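PDB 4GUZ: probable arylamine n-acetyl transferase from Mycobacterium abscessus, which probably transfers an acetyl group from acetyl-coenzyme A to the amino group of arylamine substrates, as other arylamine N-acetyltransferases do. Local coordinates for residues A[103-108]-A[188-193]; A[157-162]-A[171-176]. All blocks are in the same frame, centred on the assembly; numbering follows the deposited sequence.

Both contacts belong to one antiparallel sheet: strand 185-196 pairs with 96-104 in contact 1 and, on its other edge, with 170-176, which pairs with 155-162 in contact 2. The salt bridge from Arg-188 NE to Glu-175 OE1 (2.7 Å) ties them together. Both mix core and surface: His-189 and Thr-190 are buried but the turn at Met-106 and Gly-107 exposed; the leucines and Trp-171 are buried but Arg-160 exposed. Contact 1, the smaller (307 against 592 Å²), works mostly through backbone bonds, near a probable Cys-His-Asp triad. Contact 2 is a regular hairpin, one face with a Trp-Leu-Leu-Tyr row flanked by Arg-161 and Glu-175, the other with Arg-158, Arg-160, Thr-172 and Ser-174.

Contact 1: A[103-108]-A[188-193]; sequences RVQMGA and RHTFVL
Arg-103 and Thr-190 form a hydrogen-bonded antiparallel pair, closed by Arg-103 N to Thr-190 O (2.8 Å) and by Thr-190 N to Arg-103 O (3.0 Å). Val-104 and His-189 follow as a non-hydrogen-bonded pair, and there the regular ladder gives way to a fork: Arg-188 O accepts from both Gln-105 N (2.8 Å) and Met-106 N (3.1 Å), the two donors reaching it from the same face of its carbonyl plane. The second bond is the straighter, at 174°. Segment 103-108 then leaves the sheet in a type I' turn from Gln-105 to Ala-108, closed by Ala-108 N to Gln-105 O. The Gln-105 amide braces it by giving NE2 to Ala-108 O (2.9 Å) from above that carbonyl's plane; NE2 also gives to Thr-110 O, and OE1 accepts from Arg-112 N. A water bridges Thr-190 OG1 to Gln-105 OE1, the latter link weak.

The pairing joins strands 96-104 and 185-196 in the sheet of the arylamine N-acetyltransferase fold. Arg-188 and His-189 form a classic beta bulge against Leu-173. With chi1 at 55°, the His-189 ring leads away from 103-108; its NE2 bonds to Asp-131 and its ring meets His-116, two members of a probable Cys-His-Asp triad.

Packing is modest. His-189 CB lies 3.3 Å from Arg-103 O, while the side chains of Arg-103 and Thr-190 cross obliquely, with Arg-103 CB 3.6 Å from Thr-190 OG1. Met-106, bent at chi2 and chi3, brings SD to 4.0 Å from Arg-188 CA.

Contact 2: A[157-162]-A[171-176]; sequences YRLRRG and WTLSEA
Arg-161 runs along the face of the Trp-171 indole and makes the most extensive side-chain contact between 157-162 and 171-176. The arginine is extended from CG to NE, and CG stands anti to the backbone N (chi1 -169°), which carries the chain along the indole. Arg-161 CB sits over the five-membered ring as a CH-pi contact; farther out, Arg-161 CD is 3.6 Å from Trp-171 CZ2. The guanidinium ends with one face toward Trp-171 CH2, its plane turned 30° from the ring. Salt bridges to Asp-169 and Asp-146 hold its far end, while the indole NE1 bonds to Val-145 O.

Leu-159 meets the same tryptophan obliquely, its CG 3.8 Å from Trp-171 CD1. Leu-173 sets its CG opposite the backbone N. Leu-159 CD1 touches Leu-173 CD1 at 4.2 Å, and Leu-173 CD1 in turn reaches Tyr-157 CB at 4.1 Å, giving a continuous apolar row. The Tyr-157 ring turns its edge to Ser-174 O, which lies in the ring plane 3.5 Å from Tyr-157 CD1.

The other face carries Arg-158, Arg-160, Thr-172 and Ser-174. Arg-160 CD packs over one face of the Arg-158 guanidinium, whose NH2 pairs with Glu-147, and a water links Arg-160 O to Thr-172 OG1. Four backbone bonds knit the strands, among them Ser-174 N to Arg-158 O (2.8 Å). Alternating hydrogen-bonded and non-hydrogen-bonded pairs from Tyr-157 with Glu-175 to Arg-161 with Trp-171, with strand directions 162° apart, define a twisted antiparallel beta hairpin within the larger sheet of the arylamine N-acetyltransferase fold.

Contact 1: A[103-108]-A[188-193]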
loop_
_atom_site.group_PDB
_atom_site.type_symbol
_atom_site.label_atom_id
_atom_site.label_comp_id
_atom_site.label_asym_id
_atom_site.label_seq_id
_atom_site.Cartn_x
_atom_site.Cartn_y
_atom_site.Cartn_z
ATOM N N ARG A 103 -2.782 -7.974 9.473
ATOM C CA ARG A 103 -4.224 -8.284 9.456
ATOM C C ARG A 103 -4.978 -6.953 9.460
ATOM O O ARG A 103 -4.922 -6.252 10.466
ATOM C CB ARG A 103 -4.605 -9.112 10.696
ATOM C CG ARG A 103 -3.849 -10.416 10.842
ATOM C CD ARG A 103 -4.169 -11.068 12.176
ATOM N NE ARG A 103 -3.364 -12.272 12.376
ATOM C CZ ARG A 103 -3.659 -13.461 11.863
ATOM N NH1 ARG A 103 -4.765 -13.626 11.144
ATOM N NH2 ARG A 103 -2.874 -14.503 12.098
ATOM N N VAL A 104 -5.618 -6.571 8.335
ATOM C CA VAL A 104 -6.335 -5.292 8.240
ATOM C C VAL A 104 -7.650 -5.420 8.991
ATOM O O VAL A 104 -8.568 -6.120 8.557
ATOM C CB VAL A 104 -6.520 -4.771 6.795
ATOM C CG1 VAL A 104 -7.203 -3.402 6.794
ATOM C CG2 VAL A 104 -5.181 -4.677 6.072
ATOM N N GLN A 105 -7.746 -4.700 10.090
ATOM C CA GLN A 105 -8.883 -4.741 11.005
ATOM C C GLN A 105 -9.882 -3.622 10.813
ATOM O O GLN A 105 -11.090 -3.864 10.952
ATOM C CB GLN A 105 -8.378 -4.695 12.464
ATOM C CG GLN A 105 -7.611 -5.961 12.916
ATOM C CD GLN A 105 -8.394 -7.267 12.827
ATOM O OE1 GLN A 105 -7.890 -8.286 12.350
ATOM N NE2 GLN A 105 -9.629 -7.282 13.285
ATOM N N MET A 106 -9.398 -2.390 10.592
ATOM C CA MET A 106 -10.223 -1.166 10.473
ATOM C C MET A 106 -11.257 -1.076 11.598
ATOM O O MET A 106 -12.451 -0.862 11.326
ATOM C CB MET A 106 -10.905 -1.072 9.091
ATOM C CG MET A 106 -9.926 -0.990 7.915
ATOM S SD MET A 106 -8.642 0.302 8.044
ATOM C CE MET A 106 -9.612 1.780 7.722
ATOM N N GLY A 107 -10.801 -1.296 12.841
ATOM C CA GLY A 107 -11.633 -1.226 14.043
ATOM C C GLY A 107 -12.310 -2.499 14.521
ATOM O O GLY A 107 -12.736 -2.566 15.676
ATOM N N ALA A 108 -12.442 -3.507 13.651
ATOM C CA ALA A 108 -13.113 -4.758 14.030
ATOM C C ALA A 108 -12.304 -5.561 15.069
ATOM O O ALA A 108 -11.068 -5.533 15.054
ATOM C CB ALA A 108 -13.378 -5.618 12.797
ATOM N N ARG A 188 -5.946 0.167 12.380
ATOM C CA ARG A 188 -5.840 -0.078 10.937
ATOM C C ARG A 188 -5.547 -1.546 10.727
ATOM O O ARG A 188 -6.352 -2.274 10.176
ATOM C CB ARG A 188 -4.736 0.764 10.286
ATOM C CG ARG A 188 -5.207 2.034 9.680
ATOM C CD ARG A 188 -4.096 2.614 8.846
ATOM N NE ARG A 188 -4.507 3.916 8.342
ATOM C CZ ARG A 188 -3.773 4.680 7.555
ATOM N NH1 ARG A 188 -2.555 4.294 7.190
ATOM N NH2 ARG A 188 -4.237 5.853 7.144
ATOM N N HIS A 189 -4.372 -1.977 11.179
ATOM C CA HIS A 189 -3.947 -3.366 11.073
ATOM C C HIS A 189 -3.146 -3.787 12.295
ATOM O O HIS A 189 -2.680 -2.942 13.069
ATOM C CB HIS A 189 -3.108 -3.573 9.783
ATOM C CG HIS A 189 -1.912 -2.674 9.614
ATOM N ND1 HIS A 189 -0.791 -2.803 10.411
ATOM C CD2 HIS A 189 -1.662 -1.752 8.649
ATOM C CE1 HIS A 189 0.063 -1.896 9.977
ATOM N NE2 HIS A 189 -0.405 -1.262 8.889
ATOM N N THR A 190 -3.003 -5.097 12.467
ATOM C CA THR A 190 -2.118 -5.695 13.470
ATOM C C THR A 190 -1.055 -6.437 12.683
ATOM O O THR A 190 -1.341 -6.908 11.588
ATOM C CB THR A 190 -2.830 -6.622 14.473
ATOM O OG1 THR A 190 -3.354 -7.775 13.794
ATOM C CG2 THR A 190 -3.907 -5.908 15.299
ATOM N N PHE A 191 0.155 -6.532 13.195
ATOM C CA PHE A 191 1.195 -7.291 12.494
ATOM C C PHE A 191 2.115 -7.957 13.498
ATOM O O PHE A 191 2.179 -7.554 14.646
ATOM C CB PHE A 191 2.005 -6.425 11.500
ATOM C CG PHE A 191 2.720 -5.225 12.096
ATOM C CD1 PHE A 191 2.082 -4.001 12.202
ATOM C CD2 PHE A 191 4.044 -5.319 12.512
ATOM C CE1 PHE A 191 2.730 -2.903 12.780
ATOM C CE2 PHE A 191 4.695 -4.231 13.081
ATOM C CZ PHE A 191 4.043 -3.019 13.191
ATOM N N VAL A 192 2.827 -8.979 13.032
ATOM C CA VAL A 192 3.865 -9.720 13.754
ATOM C C VAL A 192 5.106 -9.657 12.858
ATOM O O VAL A 192 4.975 -9.485 11.644
ATOM C CB VAL A 192 3.433 -11.164 14.104
ATOM C CG1 VAL A 192 2.251 -11.162 15.083
ATOM C CG2 VAL A 192 3.125 -11.975 12.858
ATOM N N LEU A 193 6.296 -9.803 13.443
ATOM C CA LEU A 193 7.526 -9.683 12.678
ATOM C C LEU A 193 7.970 -10.983 12.016
ATOM O O LEU A 193 9.062 -10.997 11.451
ATOM C CB LEU A 193 8.643 -9.157 13.569
ATOM C CG LEU A 193 8.372 -7.796 14.259
ATOM C CD1 LEU A 193 9.562 -7.399 15.113
ATOM C CD2 LEU A 193 8.032 -6.696 13.228
HETATM O O HOH W 1 -5.717 -8.843 14.191
#

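Contact 2: A[157-162]-A[171-176]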
loop_
_atom_site.group_PDB
_atom_site.type_symbol
_atom_site.label_atom_id
_atom_site.label_comp_id
_atom_site.label_asym_id
_atom_site.label_seq_id
_atom_site.Cartn_x
_atom_site.Cartn_y
_atom_site.Cartn_z
ATOM N N TYR A 157 -0.650 8.792 13.680
ATOM C CA TYR A 157 -0.703 7.348 13.886
ATOM C C TYR A 157 -0.336 6.995 15.310
ATOM O O TYR A 157 0.369 7.752 15.996
ATOM C CB TYR A 157 0.252 6.630 12.902
ATOM C CG TYR A 157 -0.126 6.876 11.455
ATOM C CD1 TYR A 157 -1.261 6.286 10.901
ATOM C CD2 TYR A 157 0.641 7.705 10.643
ATOM C CE1 TYR A 157 -1.656 6.569 9.597
ATOM C CE2 TYR A 157 0.256 7.994 9.334
ATOM C CZ TYR A 157 -0.902 7.431 8.820
ATOM O OH TYR A 157 -1.290 7.690 7.523
ATOM N N ARG A 158 -0.800 5.833 15.751
ATOM C CA ARG A 158 -0.431 5.286 17.046
ATOM C C ARG A 158 0.063 3.877 16.829
ATOM O O ARG A 158 -0.577 3.097 16.130
ATOM C CB ARG A 158 -1.572 5.293 18.053
ATOM C CG ARG A 158 -1.061 4.957 19.466
ATOM C CD ARG A 158 -2.106 4.339 20.341
ATOM N NE ARG A 158 -1.630 4.235 21.721
ATOM C CZ ARG A 158 -2.402 3.891 22.745
ATOM N NH1 ARG A 158 -3.686 3.612 22.553
ATOM N NH2 ARG A 158 -1.895 3.822 23.971
ATOM N N LEU A 159 1.220 3.571 17.388
ATOM C CA LEU A 159 1.817 2.245 17.312
ATOM C C LEU A 159 1.802 1.675 18.717
ATOM O O LEU A 159 2.181 2.370 19.641
ATOM C CB LEU A 159 3.245 2.374 16.757
ATOM C CG LEU A 159 4.018 1.097 16.439
ATOM C CD1 LEU A 159 3.389 0.321 15.296
ATOM C CD2 LEU A 159 5.459 1.430 16.078
ATOM N N ARG A 160 1.315 0.446 18.891
ATOM C CA ARG A 160 1.264 -0.171 20.213
ATOM C C ARG A 160 1.423 -1.673 20.130
ATOM O O ARG A 160 0.616 -2.348 19.484
ATOM C CB ARG A 160 -0.055 0.161 20.923
ATOM C CG ARG A 160 -0.021 -0.190 22.390
ATOM C CD ARG A 160 -1.220 0.361 23.113
ATOM N NE ARG A 160 -1.139 0.036 24.536
ATOM C CZ ARG A 160 -2.193 -0.104 25.332
ATOM N NH1 ARG A 160 -3.421 0.052 24.853
ATOM N NH2 ARG A 160 -2.027 -0.409 26.613
ATOM N N ARG A 161 2.426 -2.178 20.852
ATOM C CA ARG A 161 2.780 -3.591 21.000
ATOM C C ARG A 161 1.874 -4.231 22.040
ATOM O O ARG A 161 1.556 -3.603 23.054
ATOM C CB ARG A 161 4.258 -3.736 21.436
ATOM C CG ARG A 161 4.799 -5.165 21.369
ATOM C CD ARG A 161 6.246 -5.227 21.811
ATOM N NE ARG A 161 6.840 -6.544 21.578
ATOM C CZ ARG A 161 8.150 -6.767 21.589
ATOM N NH1 ARG A 161 8.999 -5.764 21.773
ATOM N NH2 ARG A 161 8.623 -7.983 21.371
ATOM N N GLY A 162 1.500 -5.473 21.791
ATOM C CA GLY A 162 0.686 -6.253 22.713
ATOM C C GLY A 162 0.321 -7.620 22.183
ATOM O O GLY A 162 0.821 -8.059 21.147
ATOM N N TRP A 171 2.119 -5.819 16.977
ATOM C CA TRP A 171 1.814 -4.392 17.069
ATOM C C TRP A 171 0.501 -4.063 16.400
ATOM O O TRP A 171 0.175 -4.659 15.371
ATOM C CB TRP A 171 2.911 -3.547 16.374
ATOM C CG TRP A 171 4.217 -3.458 17.103
ATOM C CD1 TRP A 171 4.693 -2.386 17.808
ATOM C CD2 TRP A 171 5.207 -4.489 17.220
ATOM N NE1 TRP A 171 5.907 -2.699 18.383
ATOM C CE2 TRP A 171 6.241 -3.986 18.048
ATOM C CE3 TRP A 171 5.325 -5.793 16.704
ATOM C CZ2 TRP A 171 7.370 -4.741 18.375
ATOM C CZ3 TRP A 171 6.406 -6.569 17.085
ATOM C CH2 TRP A 171 7.434 -6.032 17.883
ATOM N N THR A 172 -0.163 -3.003 16.884
ATOM C CA THR A 172 -1.325 -2.448 16.218
ATOM C C THR A 172 -0.924 -1.091 15.720
ATOM O O THR A 172 -0.438 -0.277 16.508
ATOM C CB THR A 172 -2.575 -2.366 17.139
ATOM O OG1 THR A 172 -2.871 -3.646 17.672
ATOM C CG2 THR A 172 -3.825 -1.771 16.429
ATOM N N LEU A 173 -1.150 -0.826 14.429
ATOM C CA LEU A 173 -0.988 0.514 13.892
ATOM C C LEU A 173 -2.384 1.096 13.798
ATOM O O LEU A 173 -3.248 0.470 13.174
ATOM C CB LEU A 173 -0.270 0.557 12.538
ATOM C CG LEU A 173 -0.057 1.959 11.979
ATOM C CD1 LEU A 173 1.139 2.647 12.667
ATOM C CD2 LEU A 173 0.163 1.927 10.466
ATOM N N SER A 174 -2.627 2.251 14.452
ATOM C CA SER A 174 -3.949 2.905 14.448
ATOM C C SER A 174 -3.874 4.270 13.786
ATOM O O SER A 174 -2.809 4.902 13.774
ATOM C CB SER A 174 -4.495 3.079 15.869
ATOM O OG SER A 174 -4.636 1.850 16.569
ATOM N N GLU A 175 -5.009 4.751 13.276
ATOM C CA GLU A 175 -5.040 6.102 12.689
ATOM C C GLU A 175 -5.875 6.949 13.611
ATOM O O GLU A 175 -6.761 6.416 14.282
ATOM C CB GLU A 175 -5.571 6.113 11.240
ATOM C CG GLU A 175 -6.984 5.551 11.084
ATOM C CD GLU A 175 -7.555 5.573 9.678
ATOM O OE1 GLU A 175 -6.981 4.900 8.792
ATOM O OE2 GLU A 175 -8.612 6.216 9.473
ATOM N N ALA A 176 -5.581 8.261 13.695
ATOM C CA ALA A 176 -6.386 9.144 14.531
ATOM C C ALA A 176 -7.858 9.091 14.080
ATOM O O ALA A 176 -8.150 9.074 12.881
ATOM C CB ALA A 176 -5.846 10.560 14.490
HETATM O O HOH W 2 -1.708 -3.591 20.206
#